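Local coordinates for protein chorismate synthase (Campylobacter jejuni, PDB 1SQ1) that probably converts 5-enolpyruvylshikimate-3-phosphate to chorismate by anti-1,4-elimination of phosphate, with reduced FMN as cofactor, at the last step of the chorismate pathway, at residues A[2-7]-A[231-236]; A[76-81]-A[135-140]; A[194-197]-A[202-205]. All coordinates share one frame; numbering follows the deposited sequence.

Interaction 1: A[2-7]-A[231-236]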
loop_
_atom_site.group_PDB
_atom_site.type_symbol
_atom_site.label_atom_id
_atom_site.label_comp_id
_atom_site.label_asym_id
_atom_site.label_seq_id
_atom_site.Cartn_x
_atom_site.Cartn_y
_atom_site.Cartn_z
ATOM N N ASN A 2 -7.030 -9.527 -3.184
ATOM C CA ASN A 2 -8.309 -9.815 -2.590
ATOM C C ASN A 2 -8.493 -8.971 -1.357
ATOM O O ASN A 2 -9.346 -9.260 -0.526
ATOM C CB ASN A 2 -8.409 -11.287 -2.239
ATOM C CG ASN A 2 -8.750 -12.135 -3.431
ATOM O OD1 ASN A 2 -9.163 -13.280 -3.283
ATOM N ND2 ASN A 2 -8.580 -11.581 -4.627
ATOM N N THR A 3 -7.684 -7.926 -1.239
ATOM C CA THR A 3 -7.769 -7.034 -0.095
ATOM C C THR A 3 -8.237 -5.666 -0.562
ATOM O O THR A 3 -7.909 -5.236 -1.666
ATOM C CB THR A 3 -6.420 -6.897 0.613
ATOM O OG1 THR A 3 -5.994 -8.183 1.082
ATOM C CG2 THR A 3 -6.548 -5.949 1.789
ATOM N N PHE A 4 -8.992 -4.981 0.288
ATOM C CA PHE A 4 -9.529 -3.683 -0.066
ATOM C C PHE A 4 -9.516 -2.669 1.079
ATOM O O PHE A 4 -9.787 -3.009 2.230
ATOM C CB PHE A 4 -10.951 -3.890 -0.587
ATOM C CG PHE A 4 -11.689 -2.621 -0.897
ATOM C CD1 PHE A 4 -12.781 -2.242 -0.131
ATOM C CD2 PHE A 4 -11.323 -1.831 -1.981
ATOM C CE1 PHE A 4 -13.501 -1.095 -0.436
ATOM C CE2 PHE A 4 -12.039 -0.679 -2.299
ATOM C CZ PHE A 4 -13.132 -0.310 -1.526
ATOM N N GLY A 5 -9.199 -1.419 0.742
ATOM C CA GLY A 5 -9.166 -0.352 1.726
ATOM C C GLY A 5 -7.781 0.102 2.153
ATOM O O GLY A 5 -6.818 -0.668 2.098
ATOM N N THR A 6 -7.680 1.359 2.583
ATOM C CA THR A 6 -6.413 1.917 3.055
ATOM C C THR A 6 -6.131 1.470 4.489
ATOM O O THR A 6 -5.184 0.740 4.740
ATOM C CB THR A 6 -6.434 3.442 3.067
ATOM O OG1 THR A 6 -6.922 3.932 1.816
ATOM C CG2 THR A 6 -5.049 3.971 3.297
ATOM N N ARG A 7 -6.964 1.912 5.427
ATOM C CA ARG A 7 -6.785 1.567 6.831
ATOM C C ARG A 7 -7.669 0.395 7.268
ATOM O O ARG A 7 -7.257 -0.410 8.104
ATOM C CB ARG A 7 -7.066 2.796 7.704
ATOM C CG ARG A 7 -6.657 2.662 9.163
ATOM C CD ARG A 7 -5.161 2.883 9.340
ATOM N NE ARG A 7 -4.675 2.567 10.689
ATOM C CZ ARG A 7 -4.840 1.391 11.297
ATOM N NH1 ARG A 7 -4.359 1.186 12.516
ATOM N NH2 ARG A 7 -5.503 0.414 10.693
ATOM N N ALA A 231 -16.564 5.260 -6.305
ATOM C CA ALA A 231 -16.638 4.873 -7.705
ATOM C C ALA A 231 -15.912 3.567 -7.954
ATOM O O ALA A 231 -16.357 2.731 -8.744
ATOM C CB ALA A 231 -16.036 5.956 -8.560
ATOM N N HIS A 232 -14.787 3.409 -7.271
ATOM C CA HIS A 232 -13.936 2.236 -7.379
ATOM C C HIS A 232 -14.634 1.012 -6.786
ATOM O O HIS A 232 -14.669 -0.056 -7.408
ATOM C CB HIS A 232 -12.623 2.537 -6.658
ATOM C CG HIS A 232 -11.604 1.444 -6.712
ATOM N ND1 HIS A 232 -11.850 0.175 -6.226
ATOM C CD2 HIS A 232 -10.296 1.461 -7.059
ATOM C CE1 HIS A 232 -10.731 -0.534 -6.261
ATOM N NE2 HIS A 232 -9.777 0.227 -6.760
ATOM N N ALA A 233 -15.215 1.165 -5.603
ATOM C CA ALA A 233 -15.905 0.047 -4.971
ATOM C C ALA A 233 -17.208 -0.338 -5.693
ATOM O O ALA A 233 -17.541 -1.511 -5.756
ATOM C CB ALA A 233 -16.179 0.362 -3.505
ATOM N N LEU A 234 -17.929 0.645 -6.237
ATOM C CA LEU A 234 -19.177 0.390 -6.946
ATOM C C LEU A 234 -18.955 -0.168 -8.370
ATOM O O LEU A 234 -19.543 -1.198 -8.728
ATOM C CB LEU A 234 -20.030 1.667 -6.982
ATOM C CG LEU A 234 -20.577 2.118 -5.612
ATOM C CD1 LEU A 234 -21.354 3.453 -5.700
ATOM C CD2 LEU A 234 -21.490 1.025 -5.070
HETATM N N MSE A 235 -18.120 0.492 -9.180
HETATM C CA MSE A 235 -17.820 0.006 -10.546
HETATM C C MSE A 235 -17.258 -1.404 -10.437
HETATM O O MSE A 235 -17.473 -2.237 -11.315
HETATM C CB MSE A 235 -16.764 0.882 -11.240
HETATM C CG MSE A 235 -17.266 2.097 -12.026
HETATM SE SE MSE A 235 -18.252 1.676 -13.635
HETATM C CE MSE A 235 -17.488 -0.065 -13.948
ATOM N N GLY A 236 -16.516 -1.657 -9.362
ATOM C CA GLY A 236 -15.930 -2.970 -9.156
ATOM C C GLY A 236 -16.954 -4.087 -9.012
ATOM O O GLY A 236 -16.654 -5.259 -9.251
#
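The carbonyl oxygen of His232 is gripped twice: Gly236 N donates to His232 O at 3.1 Å, and Ser228 OG of the second subunit bonds to the same oxygen. The side chain of the same residue meets Phe4. Both rings stand anti to their own backbone N (chi1 175° in Phe4, -178° in His232), and the two rings pass side by side, pointing opposite ways. Phe4 CE2 comes 4.0 Å from His232 ND1, but the ring centroids stay 6.0 Å apart and the planes are inclined at 31°, so the rings meet obliquely and do not stack. Phe4 goes one atom further with CZ, which touches Ala233 CB at 3.7 Å. The phenyl tip thus rests on two consecutive helix residues, and the contact is entirely one of side chains, since the closest CA atoms, Phe4 CA and Ala233 CA, lie 8.9 Å apart.

Strand 3-4 is at the border of its antiparallel sheet within this chain, where Phe4 pairs with Phe10 of strand 9-13. Phe4 and Ala233 both pack on Met335 of helix 325-346, so this buried contact joins the edge strand to helix 226-235 beside that long helix, while Leu234 and Met235, farther round the helix, pack on Val243 of strand 240-245.

Interaction 2: A[76-81]-A[135-140]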
loop_
_atom_site.group_PDB
_atom_site.type_symbol
_atom_site.label_atom_id
_atom_site.label_comp_id
_atom_site.label_asym_id
_atom_site.label_seq_id
_atom_site.Cartn_x
_atom_site.Cartn_y
_atom_site.Cartn_z
ATOM N N HIS A 76 -8.672 -6.710 16.689
ATOM C CA HIS A 76 -7.850 -7.577 15.846
ATOM C C HIS A 76 -8.668 -8.000 14.627
ATOM O O HIS A 76 -9.889 -7.787 14.588
ATOM C CB HIS A 76 -7.401 -8.831 16.618
ATOM C CG HIS A 76 -6.516 -8.544 17.788
ATOM N ND1 HIS A 76 -5.575 -9.443 18.244
ATOM C CD2 HIS A 76 -6.428 -7.463 18.601
ATOM C CE1 HIS A 76 -4.944 -8.928 19.286
ATOM N NE2 HIS A 76 -5.445 -7.726 19.521
ATOM N N PRO A 77 -8.007 -8.606 13.616
ATOM C CA PRO A 77 -8.697 -9.054 12.403
ATOM C C PRO A 77 -9.883 -9.952 12.729
ATOM O O PRO A 77 -9.757 -10.920 13.476
ATOM C CB PRO A 77 -7.599 -9.773 11.619
ATOM C CG PRO A 77 -6.605 -10.137 12.663
ATOM C CD PRO A 77 -6.574 -8.926 13.532
ATOM N N ILE A 78 -11.033 -9.619 12.158
ATOM C CA ILE A 78 -12.268 -10.354 12.391
ATOM C C ILE A 78 -12.508 -11.381 11.298
ATOM O O ILE A 78 -13.066 -11.056 10.261
ATOM C CB ILE A 78 -13.449 -9.369 12.433
ATOM C CG1 ILE A 78 -13.204 -8.350 13.541
ATOM C CG2 ILE A 78 -14.756 -10.103 12.647
ATOM C CD1 ILE A 78 -14.162 -7.213 13.536
ATOM N N ALA A 79 -12.092 -12.621 11.513
ATOM C CA ALA A 79 -12.309 -13.624 10.479
ATOM C C ALA A 79 -13.753 -14.116 10.495
ATOM O O ALA A 79 -14.377 -14.219 11.551
ATOM C CB ALA A 79 -11.346 -14.791 10.651
ATOM N N ILE A 80 -14.284 -14.405 9.311
ATOM C CA ILE A 80 -15.657 -14.880 9.178
ATOM C C ILE A 80 -15.770 -15.877 8.029
ATOM O O ILE A 80 -15.127 -15.723 6.987
ATOM C CB ILE A 80 -16.644 -13.711 8.927
ATOM C CG1 ILE A 80 -16.600 -12.718 10.101
ATOM C CG2 ILE A 80 -18.042 -14.265 8.726
ATOM C CD1 ILE A 80 -17.629 -11.587 10.035
ATOM N N VAL A 81 -16.581 -16.908 8.231
ATOM C CA VAL A 81 -16.784 -17.929 7.213
ATOM C C VAL A 81 -18.279 -18.171 7.086
ATOM O O VAL A 81 -18.975 -18.336 8.091
ATOM C CB VAL A 81 -16.104 -19.264 7.590
ATOM C CG1 VAL A 81 -16.079 -20.186 6.381
ATOM C CG2 VAL A 81 -14.698 -19.017 8.094
ATOM N N GLY A 135 -19.074 -5.789 4.780
ATOM C CA GLY A 135 -19.766 -4.515 4.889
ATOM C C GLY A 135 -20.591 -4.434 6.171
ATOM O O GLY A 135 -20.649 -3.379 6.821
ATOM N N ALA A 136 -21.233 -5.547 6.532
ATOM C CA ALA A 136 -22.048 -5.636 7.746
ATOM C C ALA A 136 -21.220 -5.173 8.931
ATOM O O ALA A 136 -21.594 -4.254 9.662
ATOM C CB ALA A 136 -22.493 -7.077 7.966
ATOM N N VAL A 137 -20.089 -5.848 9.109
ATOM C CA VAL A 137 -19.159 -5.537 10.172
ATOM C C VAL A 137 -18.807 -4.066 10.152
ATOM O O VAL A 137 -18.769 -3.432 11.193
ATOM C CB VAL A 137 -17.863 -6.335 10.023
ATOM C CG1 VAL A 137 -16.834 -5.843 11.015
ATOM C CG2 VAL A 137 -18.146 -7.809 10.231
ATOM N N ALA A 138 -18.555 -3.507 8.976
ATOM C CA ALA A 138 -18.190 -2.106 8.930
ATOM C C ALA A 138 -19.341 -1.206 9.333
ATOM O O ALA A 138 -19.118 -0.124 9.864
ATOM C CB ALA A 138 -17.682 -1.732 7.546
ATOM N N ALA A 139 -20.575 -1.640 9.088
ATOM C CA ALA A 139 -21.726 -0.814 9.458
ATOM C C ALA A 139 -21.791 -0.687 10.977
ATOM O O ALA A 139 -22.279 0.314 11.500
ATOM C CB ALA A 139 -23.014 -1.413 8.926
HETATM N N MSE A 140 -21.292 -1.699 11.683
HETATM C CA MSE A 140 -21.283 -1.660 13.129
HETATM C C MSE A 140 -20.481 -0.459 13.611
HETATM O O MSE A 140 -20.886 0.220 14.544
HETATM C CB MSE A 140 -20.726 -2.971 13.684
HETATM C CG MSE A 140 -21.684 -4.146 13.520
HETATM SE SE MSE A 140 -20.864 -5.879 13.806
HETATM C CE MSE A 140 -21.696 -6.868 12.357
#
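Ile78 and Val137 bring strand 78-82 and helix 128-143 closest, with Ile78 CA and Val137 CA 8.7 Å apart, a spacing that leaves the contact wholly to side chains. Val137 does the work for the helix. Its two methyl groups are shared out between two isoleucines of the strand: CG1, anti to the backbone N (chi1 171°), goes to Ile78, and CG2, beside that N, goes to Ile80. Each isoleucine answers with its longer branch. In both, CG1 lies beside the backbone N and the branch runs on extended (chi2 170° in Ile78, -174° in Ile80), which carries CD1 out from the sheet. Ile78 CD1 meets Val137 CG1 tip to tip at 3.9 Å. Ile80 CD1 comes equally near to Val137 CG2, 3.8 Å, but the Ile80 and Val137 side chains pass alongside each other instead of meeting end on. With the two CD1 atoms of Ile78 and Ile80 6.6 Å apart, the valine bridges them.

This is helix-on-sheet packing in the beta-alpha-beta sandwich of chorismate synthase, the strand presenting every second residue to the helix. Strand 78-82 is an inner strand: Ile78 and Ile80 pair through their backbones with Ile25 and Cys23 of strand 21-26, whereas Ala79 and Val81 pair with Leu65 and Gln63. The alternate side chains belong to another surface, where Ala79 packs on Gly14 of the third subunit. On the helix, Val137 also touches Ile25 and Phe34, and Ala138 and Ala139 pack against Ala341 and Arg337 of helix 325-346.

Interaction 3: A[194-197]-A[202-205]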
loop_
_atom_site.group_PDB
_atom_site.type_symbol
_atom_site.label_atom_id
_atom_site.label_comp_id
_atom_site.label_asym_id
_atom_site.label_seq_id
_atom_site.Cartn_x
_atom_site.Cartn_y
_atom_site.Cartn_z
ATOM N N LEU A 194 -39.868 -11.137 -14.160
ATOM C CA LEU A 194 -40.485 -12.429 -14.428
ATOM C C LEU A 194 -40.431 -12.666 -15.947
ATOM O O LEU A 194 -39.947 -13.706 -16.412
ATOM C CB LEU A 194 -41.938 -12.414 -13.938
ATOM C CG LEU A 194 -42.462 -13.633 -13.176
ATOM C CD1 LEU A 194 -43.876 -13.354 -12.707
ATOM C CD2 LEU A 194 -42.430 -14.871 -14.052
ATOM N N ASN A 195 -40.915 -11.695 -16.721
ATOM C CA ASN A 195 -40.904 -11.820 -18.169
ATOM C C ASN A 195 -39.503 -12.167 -18.645
ATOM O O ASN A 195 -39.325 -13.068 -19.457
ATOM C CB ASN A 195 -41.357 -10.518 -18.827
ATOM C CG ASN A 195 -41.555 -10.665 -20.322
ATOM O OD1 ASN A 195 -42.458 -11.369 -20.768
ATOM N ND2 ASN A 195 -40.705 -10.011 -21.104
ATOM N N ALA A 196 -38.513 -11.443 -18.132
ATOM C CA ALA A 196 -37.124 -11.677 -18.504
ATOM C C ALA A 196 -36.685 -13.088 -18.110
ATOM O O ALA A 196 -35.863 -13.702 -18.794
ATOM C CB ALA A 196 -36.224 -10.645 -17.847
ATOM N N ARG A 197 -37.239 -13.607 -17.017
ATOM C CA ARG A 197 -36.889 -14.951 -16.559
ATOM C C ARG A 197 -37.438 -15.994 -17.520
ATOM O O ARG A 197 -36.677 -16.667 -18.215
ATOM C CB ARG A 197 -37.438 -15.215 -15.148
ATOM C CG ARG A 197 -37.042 -16.581 -14.590
ATOM C CD ARG A 197 -37.226 -16.663 -13.077
ATOM N NE ARG A 197 -38.625 -16.639 -12.650
ATOM C CZ ARG A 197 -39.516 -17.592 -12.926
ATOM N NH1 ARG A 197 -39.163 -18.660 -13.638
ATOM N NH2 ARG A 197 -40.763 -17.488 -12.476
ATOM N N SER A 202 -32.158 -12.002 -19.429
ATOM C CA SER A 202 -31.903 -11.203 -18.239
ATOM C C SER A 202 -32.234 -9.745 -18.531
ATOM O O SER A 202 -32.546 -9.392 -19.674
ATOM C CB SER A 202 -30.439 -11.325 -17.835
ATOM O OG SER A 202 -29.612 -10.751 -18.830
ATOM N N VAL A 203 -32.168 -8.905 -17.499
ATOM C CA VAL A 203 -32.459 -7.478 -17.646
ATOM C C VAL A 203 -31.659 -6.635 -16.667
ATOM O O VAL A 203 -31.443 -7.044 -15.533
ATOM C CB VAL A 203 -33.951 -7.183 -17.417
ATOM C CG1 VAL A 203 -34.371 -7.718 -16.070
ATOM C CG2 VAL A 203 -34.203 -5.683 -17.499
ATOM N N GLY A 204 -31.231 -5.454 -17.111
ATOM C CA GLY A 204 -30.464 -4.564 -16.253
ATOM C C GLY A 204 -31.298 -3.928 -15.152
ATOM O O GLY A 204 -32.494 -4.205 -15.040
ATOM N N ALA A 205 -30.665 -3.083 -14.336
ATOM C CA ALA A 205 -31.342 -2.390 -13.232
ATOM C C ALA A 205 -30.546 -1.179 -12.731
ATOM O O ALA A 205 -29.327 -1.136 -12.869
ATOM C CB ALA A 205 -31.591 -3.359 -12.082
#
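Val203 turns its CB toward Ala196 and meets the alanine from its first carbon onward. Val203 CB is already 4.2 Å from Ala196 CB, and CG1 closes the gap to 3.9 Å from that same methyl. Chi1 of 55° puts CG1 in the crowded position between the backbone N and the carbonyl carbon; CG2, anti to the N, stands off at 5.4 Å from Ala196 CB. The alanine methyl also lies 4.1 Å from Ser202 C, so it covers the peptide link between Ser202 and Val203 as well as the valine branch. Backbones run close here, with Ala196 CA 5.2 Å from Ser202 CA. Ala196 O and Ser202 N, at 4.1 Å, are too far apart to bond.

Ser202 CB points away from the helix, and its OG is hydrogen-bonded to Thr295 O. Ala196 also packs on Arg255 of the second subunit; the backbones of Ser202 and Gly204 are hydrogen-bonded to that subunit too. The arrangement is a short helix-to-strand connection, from helix 186-198 into strand 205-212, folded back on the helix end; through Ser202 it borders Pro294 and Thr295, predicted to belong to the FMN site.

From the N terminus, interaction 1 opens first: strand 3-4 waits more than 220 residues for helix 226-235, and the other two contacts both nest inside that large loop. Interaction 2 comes next, closing a loop with 53 residues between 76-81 and 135-140. Interaction 3 follows in series, a local closure with only four residues between its segments, joining helix 186-198 to the approach to strand 205-212. Interactions 1 and 2 share the N-terminal antiparallel sheet, at its edge and its interior, and both touch the third subunit. Interaction 3 lies about 28 Å, centre to centre, from interaction 1, leads into the other sheet, and like interaction 1 meets the second subunit.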